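Long-range contact in UDP-glucose:anthocyanidin 3-O-glucosyltransferase (Clitoria ternatea, PDB 4REL), which belongs to the GT-B fold family of plant glycosyltransferases, built from two Rossmann-like domains that face each other across a cleft: residues Asn137-Asp149 and Asp218-Leu230. Numbering follows the deposited sequence.
Sequences NVSCSLSLYFNID and DPPLFVKYMRSKL. With KMP (3,5,7-trihydroxy-2-(4-hydroxyphenyl)-4H-chromen-4-one), chain B.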
loop_
_atom_site.group_PDB
_atom_site.type_symbol
_atom_site.label_atom_id
_atom_site.label_comp_id
_atom_site.label_asym_id
_atom_site.label_seq_id
_atom_site.Cartn_x
_atom_site.Cartn_y
_atom_site.Cartn_z
ATOM N N ASN A 137 1.563 4.551 -0.406
ATOM C CA ASN A 137 0.113 4.499 -0.544
ATOM C C ASN A 137 -0.281 4.612 -1.997
ATOM O O ASN A 137 0.571 4.510 -2.880
ATOM C CB ASN A 137 -0.487 5.622 0.286
ATOM C CG ASN A 137 0.281 5.817 1.571
ATOM O OD1 ASN A 137 0.926 6.853 1.791
ATOM N ND2 ASN A 137 0.284 4.778 2.399
ATOM N N VAL A 138 -1.568 4.790 -2.261
ATOM C CA VAL A 138 -2.004 4.979 -3.630
ATOM C C VAL A 138 -1.348 6.248 -4.154
ATOM O O VAL A 138 -1.474 7.317 -3.559
ATOM C CB VAL A 138 -3.542 5.034 -3.723
ATOM C CG1 VAL A 138 -3.986 5.192 -5.175
ATOM C CG2 VAL A 138 -4.117 3.757 -3.137
ATOM N N SER A 139 -0.601 6.113 -5.245
ATOM C CA SER A 139 0.163 7.232 -5.792
ATOM C C SER A 139 -0.712 8.470 -5.995
ATOM O O SER A 139 -0.374 9.563 -5.542
ATOM C CB SER A 139 0.809 6.824 -7.122
ATOM O OG SER A 139 -0.182 6.377 -8.038
ATOM N N CYS A 140 -1.860 8.282 -6.639
ATOM C CA CYS A 140 -2.758 9.394 -6.960
ATOM C C CYS A 140 -3.284 10.181 -5.756
ATOM O O CYS A 140 -3.635 11.354 -5.887
ATOM C CB CYS A 140 -3.922 8.916 -7.848
ATOM S SG CYS A 140 -3.370 8.376 -9.483
ATOM N N SER A 141 -3.319 9.562 -4.581
ATOM C CA SER A 141 -3.892 10.247 -3.429
ATOM C C SER A 141 -3.020 11.412 -2.963
ATOM O O SER A 141 -3.476 12.250 -2.205
ATOM C CB SER A 141 -4.186 9.270 -2.284
ATOM O OG SER A 141 -2.989 8.825 -1.694
ATOM N N LEU A 142 -1.772 11.482 -3.434
ATOM C CA LEU A 142 -0.900 12.621 -3.102
ATOM C C LEU A 142 -1.563 13.965 -3.395
ATOM O O LEU A 142 -1.389 14.933 -2.647
ATOM C CB LEU A 142 0.421 12.546 -3.881
ATOM C CG LEU A 142 1.500 11.642 -3.302
ATOM C CD1 LEU A 142 2.617 11.482 -4.318
ATOM C CD2 LEU A 142 2.013 12.253 -2.008
ATOM N N SER A 143 -2.330 14.019 -4.479
ATOM C CA SER A 143 -2.945 15.271 -4.909
ATOM C C SER A 143 -3.956 15.819 -3.918
ATOM O O SER A 143 -4.105 17.033 -3.781
ATOM C CB SER A 143 -3.585 15.106 -6.284
ATOM O OG SER A 143 -2.586 15.130 -7.274
ATOM N N LEU A 144 -4.642 14.916 -3.225
ATOM C CA LEU A 144 -5.683 15.303 -2.280
ATOM C C LEU A 144 -5.184 16.286 -1.228
ATOM O O LEU A 144 -5.878 17.242 -0.879
ATOM C CB LEU A 144 -6.247 14.066 -1.578
ATOM C CG LEU A 144 -6.757 12.945 -2.476
ATOM C CD1 LEU A 144 -7.163 11.747 -1.627
ATOM C CD2 LEU A 144 -7.929 13.443 -3.295
ATOM N N TYR A 145 -3.970 16.053 -0.733
ATOM C CA TYR A 145 -3.457 16.798 0.411
ATOM C C TYR A 145 -3.067 18.238 0.087
ATOM O O TYR A 145 -2.847 19.045 0.988
ATOM C CB TYR A 145 -2.330 15.994 1.082
ATOM C CG TYR A 145 -2.889 14.672 1.548
ATOM C CD1 TYR A 145 -3.715 14.617 2.658
ATOM C CD2 TYR A 145 -2.674 13.505 0.825
ATOM C CE1 TYR A 145 -4.284 13.429 3.072
ATOM C CE2 TYR A 145 -3.235 12.302 1.237
ATOM C CZ TYR A 145 -4.035 12.276 2.363
ATOM O OH TYR A 145 -4.606 11.097 2.786
ATOM N N PHE A 146 -3.027 18.562 -1.200
ATOM C CA PHE A 146 -2.800 19.935 -1.638
ATOM C C PHE A 146 -4.087 20.673 -1.976
ATOM O O PHE A 146 -4.052 21.823 -2.431
ATOM C CB PHE A 146 -1.858 19.941 -2.835
ATOM C CG PHE A 146 -0.472 19.493 -2.492
ATOM C CD1 PHE A 146 0.507 20.425 -2.186
ATOM C CD2 PHE A 146 -0.153 18.143 -2.451
ATOM C CE1 PHE A 146 1.791 20.023 -1.854
ATOM C CE2 PHE A 146 1.128 17.734 -2.113
ATOM C CZ PHE A 146 2.097 18.674 -1.820
ATOM N N ASN A 147 -5.222 20.028 -1.715
ATOM C CA ASN A 147 -6.516 20.578 -2.111
ATOM C C ASN A 147 -7.603 20.294 -1.079
ATOM O O ASN A 147 -8.760 20.114 -1.434
ATOM C CB ASN A 147 -6.938 20.022 -3.480
ATOM C CG ASN A 147 -6.005 20.453 -4.596
ATOM O OD1 ASN A 147 -6.147 21.544 -5.159
ATOM N ND2 ASN A 147 -5.047 19.598 -4.928
ATOM N N ILE A 148 -7.228 20.271 0.198
ATOM C CA ILE A 148 -8.170 19.892 1.252
ATOM C C ILE A 148 -9.392 20.816 1.311
ATOM O O ILE A 148 -10.530 20.340 1.408
ATOM C CB ILE A 148 -7.478 19.824 2.631
ATOM C CG1 ILE A 148 -6.365 18.778 2.603
ATOM C CG2 ILE A 148 -8.494 19.516 3.736
ATOM C CD1 ILE A 148 -5.393 18.885 3.748
ATOM N N ASP A 149 -9.175 22.127 1.232
ATOM C CA ASP A 149 -10.303 23.060 1.323
ATOM C C ASP A 149 -11.287 22.895 0.163
ATOM O O ASP A 149 -12.502 22.904 0.371
ATOM C CB ASP A 149 -9.810 24.504 1.444
ATOM C CG ASP A 149 -9.043 24.749 2.731
ATOM O OD1 ASP A 149 -9.136 23.909 3.649
ATOM O OD2 ASP A 149 -8.353 25.783 2.831
ATOM N N ASP A 218 0.704 6.290 -13.787
ATOM C CA ASP A 218 -0.005 7.447 -13.249
ATOM C C ASP A 218 -0.363 8.392 -14.388
ATOM O O ASP A 218 0.359 8.470 -15.385
ATOM C CB ASP A 218 0.857 8.179 -12.208
ATOM C CG ASP A 218 0.850 7.499 -10.852
ATOM O OD1 ASP A 218 -0.019 6.624 -10.619
ATOM O OD2 ASP A 218 1.717 7.836 -10.013
ATOM N N PRO A 219 -1.484 9.120 -14.252
ATOM C CA PRO A 219 -1.834 10.085 -15.300
ATOM C C PRO A 219 -0.732 11.128 -15.421
ATOM O O PRO A 219 -0.311 11.675 -14.396
ATOM C CB PRO A 219 -3.111 10.728 -14.770
ATOM C CG PRO A 219 -3.699 9.683 -13.844
ATOM C CD PRO A 219 -2.510 9.043 -13.196
ATOM N N PRO A 220 -0.230 11.363 -16.646
ATOM C CA PRO A 220 0.890 12.291 -16.849
ATOM C C PRO A 220 0.631 13.694 -16.280
ATOM O O PRO A 220 1.565 14.322 -15.775
ATOM C CB PRO A 220 1.033 12.340 -18.373
ATOM C CG PRO A 220 0.497 11.026 -18.838
ATOM C CD PRO A 220 -0.612 10.666 -17.888
ATOM N N LEU A 221 -0.609 14.177 -16.352
ATOM C CA LEU A 221 -0.941 15.481 -15.765
ATOM C C LEU A 221 -0.856 15.483 -14.244
ATOM O O LEU A 221 -0.452 16.478 -13.643
ATOM C CB LEU A 221 -2.334 15.949 -16.198
ATOM C CG LEU A 221 -2.363 16.945 -17.350
ATOM C CD1 LEU A 221 -1.728 16.350 -18.597
ATOM C CD2 LEU A 221 -3.793 17.393 -17.624
ATOM N N PHE A 222 -1.262 14.380 -13.617
ATOM C CA PHE A 222 -1.078 14.245 -12.181
ATOM C C PHE A 222 0.410 14.309 -11.844
ATOM O O PHE A 222 0.806 14.964 -10.873
ATOM C CB PHE A 222 -1.699 12.943 -11.648
ATOM C CG PHE A 222 -1.097 12.480 -10.357
ATOM C CD1 PHE A 222 -1.487 13.039 -9.150
ATOM C CD2 PHE A 222 -0.125 11.483 -10.347
ATOM C CE1 PHE A 222 -0.904 12.610 -7.945
ATOM C CE2 PHE A 222 0.448 11.059 -9.161
ATOM C CZ PHE A 222 0.059 11.625 -7.962
ATOM N N VAL A 223 1.236 13.631 -12.640
ATOM C CA VAL A 223 2.662 13.594 -12.363
ATOM C C VAL A 223 3.225 14.999 -12.490
ATOM O O VAL A 223 3.972 15.443 -11.620
ATOM C CB VAL A 223 3.407 12.620 -13.294
ATOM C CG1 VAL A 223 4.912 12.703 -13.067
ATOM C CG2 VAL A 223 2.904 11.189 -13.076
ATOM N N LYS A 224 2.838 15.708 -13.554
ATOM C CA LYS A 224 3.280 17.093 -13.737
ATOM C C LYS A 224 2.811 17.984 -12.599
ATOM O O LYS A 224 3.574 18.800 -12.097
ATOM C CB LYS A 224 2.803 17.666 -15.075
ATOM C CG LYS A 224 3.574 17.143 -16.264
ATOM C CD LYS A 224 3.201 17.912 -17.523
ATOM C CE LYS A 224 4.075 17.491 -18.694
ATOM N NZ LYS A 224 3.806 18.312 -19.907
ATOM N N TYR A 225 1.558 17.821 -12.190
ATOM C CA TYR A 225 1.042 18.584 -11.059
ATOM C C TYR A 225 1.882 18.363 -9.796
ATOM O O TYR A 225 2.250 19.321 -9.110
ATOM C CB TYR A 225 -0.432 18.242 -10.801
ATOM C CG TYR A 225 -1.035 18.950 -9.608
ATOM C CD1 TYR A 225 -1.437 20.276 -9.694
ATOM C CD2 TYR A 225 -1.216 18.286 -8.399
ATOM C CE1 TYR A 225 -2.004 20.923 -8.606
ATOM C CE2 TYR A 225 -1.779 18.926 -7.303
ATOM C CZ TYR A 225 -2.167 20.242 -7.417
ATOM O OH TYR A 225 -2.729 20.884 -6.347
ATOM N N MET A 226 2.204 17.113 -9.485
ATOM C CA MET A 226 2.972 16.858 -8.279
ATOM C C MET A 226 4.388 17.398 -8.390
ATOM O O MET A 226 4.948 17.858 -7.407
ATOM C CB MET A 226 2.979 15.374 -7.913
ATOM C CG MET A 226 1.618 14.850 -7.485
ATOM S SD MET A 226 0.891 15.791 -6.114
ATOM C CE MET A 226 2.305 15.841 -5.022
ATOM N N ARG A 227 4.969 17.358 -9.587
ATOM C CA ARG A 227 6.309 17.914 -9.771
ATOM C C ARG A 227 6.311 19.408 -9.477
ATOM O O ARG A 227 7.300 19.954 -8.992
ATOM C CB ARG A 227 6.838 17.655 -11.185
ATOM C CG ARG A 227 7.096 16.193 -11.477
ATOM C CD ARG A 227 7.923 15.993 -12.741
ATOM N NE ARG A 227 7.906 14.595 -13.157
ATOM C CZ ARG A 227 8.607 13.629 -12.570
ATOM N NH1 ARG A 227 9.409 13.906 -11.547
ATOM N NH2 ARG A 227 8.519 12.386 -13.020
ATOM N N SER A 228 5.196 20.064 -9.770
ATOM C CA SER A 228 5.084 21.503 -9.552
ATOM C C SER A 228 4.942 21.849 -8.068
ATOM O O SER A 228 5.117 23.000 -7.670
ATOM C CB SER A 228 3.903 22.081 -10.332
ATOM O OG SER A 228 2.691 21.857 -9.645
ATOM N N LYS A 229 4.634 20.851 -7.248
ATOM C CA LYS A 229 4.430 21.077 -5.817
ATOM C C LYS A 229 5.625 20.684 -4.964
ATOM O O LYS A 229 5.730 21.110 -3.814
ATOM C CB LYS A 229 3.211 20.292 -5.325
ATOM C CG LYS A 229 1.891 20.748 -5.949
ATOM C CD LYS A 229 1.518 22.160 -5.494
ATOM C CE LYS A 229 0.173 22.589 -6.065
ATOM N NZ LYS A 229 -0.342 23.843 -5.425
ATOM N N LEU A 230 6.502 19.852 -5.515
ATOM C CA LEU A 230 7.564 19.226 -4.724
ATOM C C LEU A 230 8.951 19.623 -5.203
ATOM O O LEU A 230 9.124 20.030 -6.351
ATOM C CB LEU A 230 7.413 17.697 -4.765
ATOM C CG LEU A 230 6.055 17.139 -4.316
ATOM C CD1 LEU A 230 5.934 15.658 -4.688
ATOM C CD2 LEU A 230 5.811 17.347 -2.818
HETATM C C1 KMP B . -5.649 7.773 3.851
HETATM C C2 KMP B . -4.623 6.908 3.508
HETATM C C3 KMP B . -4.227 5.856 4.469
HETATM C C4 KMP B . -4.936 5.753 5.760
HETATM C C5 KMP B . -5.949 6.670 6.015
HETATM C C6 KMP B . -6.293 7.651 5.081
HETATM C C9 KMP B . -3.138 4.902 4.156
HETATM C C10 KMP B . -2.805 3.882 5.176
HETATM C C11 KMP B . -3.583 3.866 6.458
HETATM C C14 KMP B . -3.316 2.869 7.541
HETATM C C15 KMP B . -2.171 2.075 7.555
HETATM C C16 KMP B . -1.960 1.160 8.575
HETATM C C17 KMP B . -2.894 1.027 9.590
HETATM C C18 KMP B . -4.037 1.816 9.587
HETATM C C19 KMP B . -4.243 2.735 8.567
HETATM O O12 KMP B . -4.592 4.785 6.675
HETATM O O13 KMP B . -2.527 4.968 3.063
HETATM O O24 KMP B . -2.683 0.123 10.588
HETATM O O27 KMP B . -1.813 2.992 4.896
HETATM O O29 KMP B . -7.294 8.522 5.386
HETATM O O30 KMP B . -3.980 7.010 2.313
HETATM O O HOH W 1 -1.743 23.750 -2.300
#
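Within the Rossmann-like parallel sheet domain of this GT-B fold, helix 220-229, which leads into edge strand 233-235, packs against the helically wound run 139-145 that follows strand 131-135; Ser-139 meets Asp-218 at one end of the contact, and Phe-146, just past the run, meets Lys-229 toward the other. Ser-139 OG donates to Asp-218 OD1 at 2.6 Å, meeting the carboxylate on its syn side; the other oxygen, OD2, is held by Tyr-235, so both oxygens of this buried acid are engaged. The short hydroxyl side chain of Ser-139 reaches the carboxylate directly.

Next along, Phe-222, its CG anti to the backbone N (chi1 157°), reaches across to the opposing backbone. Cys-140 lies over one face of its ring: CA sits 4.1 Å from the Phe-222 centroid in a CH-pi contact, with SG above the same ring at 4.7 Å. Met-226, bent at chi2 and chi3, curls its flexible thioether round so that CE touches Leu-142 CB at 4.0 Å and Phe-146 CE2 at 3.7 Å. Lys-229 lays its aliphatic part over one face of the Phe-146 ring, CB 4.2 Å from the centroid, and Leu-230 CD2 adds an oblique contact, so the aromatic ring is packed by methyl and methylene groups.

On the other side of the 137-149 segment from the helix, Asn-137 and Tyr-145 line the pocket of KMP, and Asn-137 ND2 comes within 2.9 Å of KMP O13. At the Tyr-225 end of the contact, the amide of Asn-147, whose two N-H groups suit it to the task, bridges the two segments: ND2 donates to Ser-143 O nearly within the amide plane, and to Tyr-225 OH at 3.0 Å, 20° out of that plane.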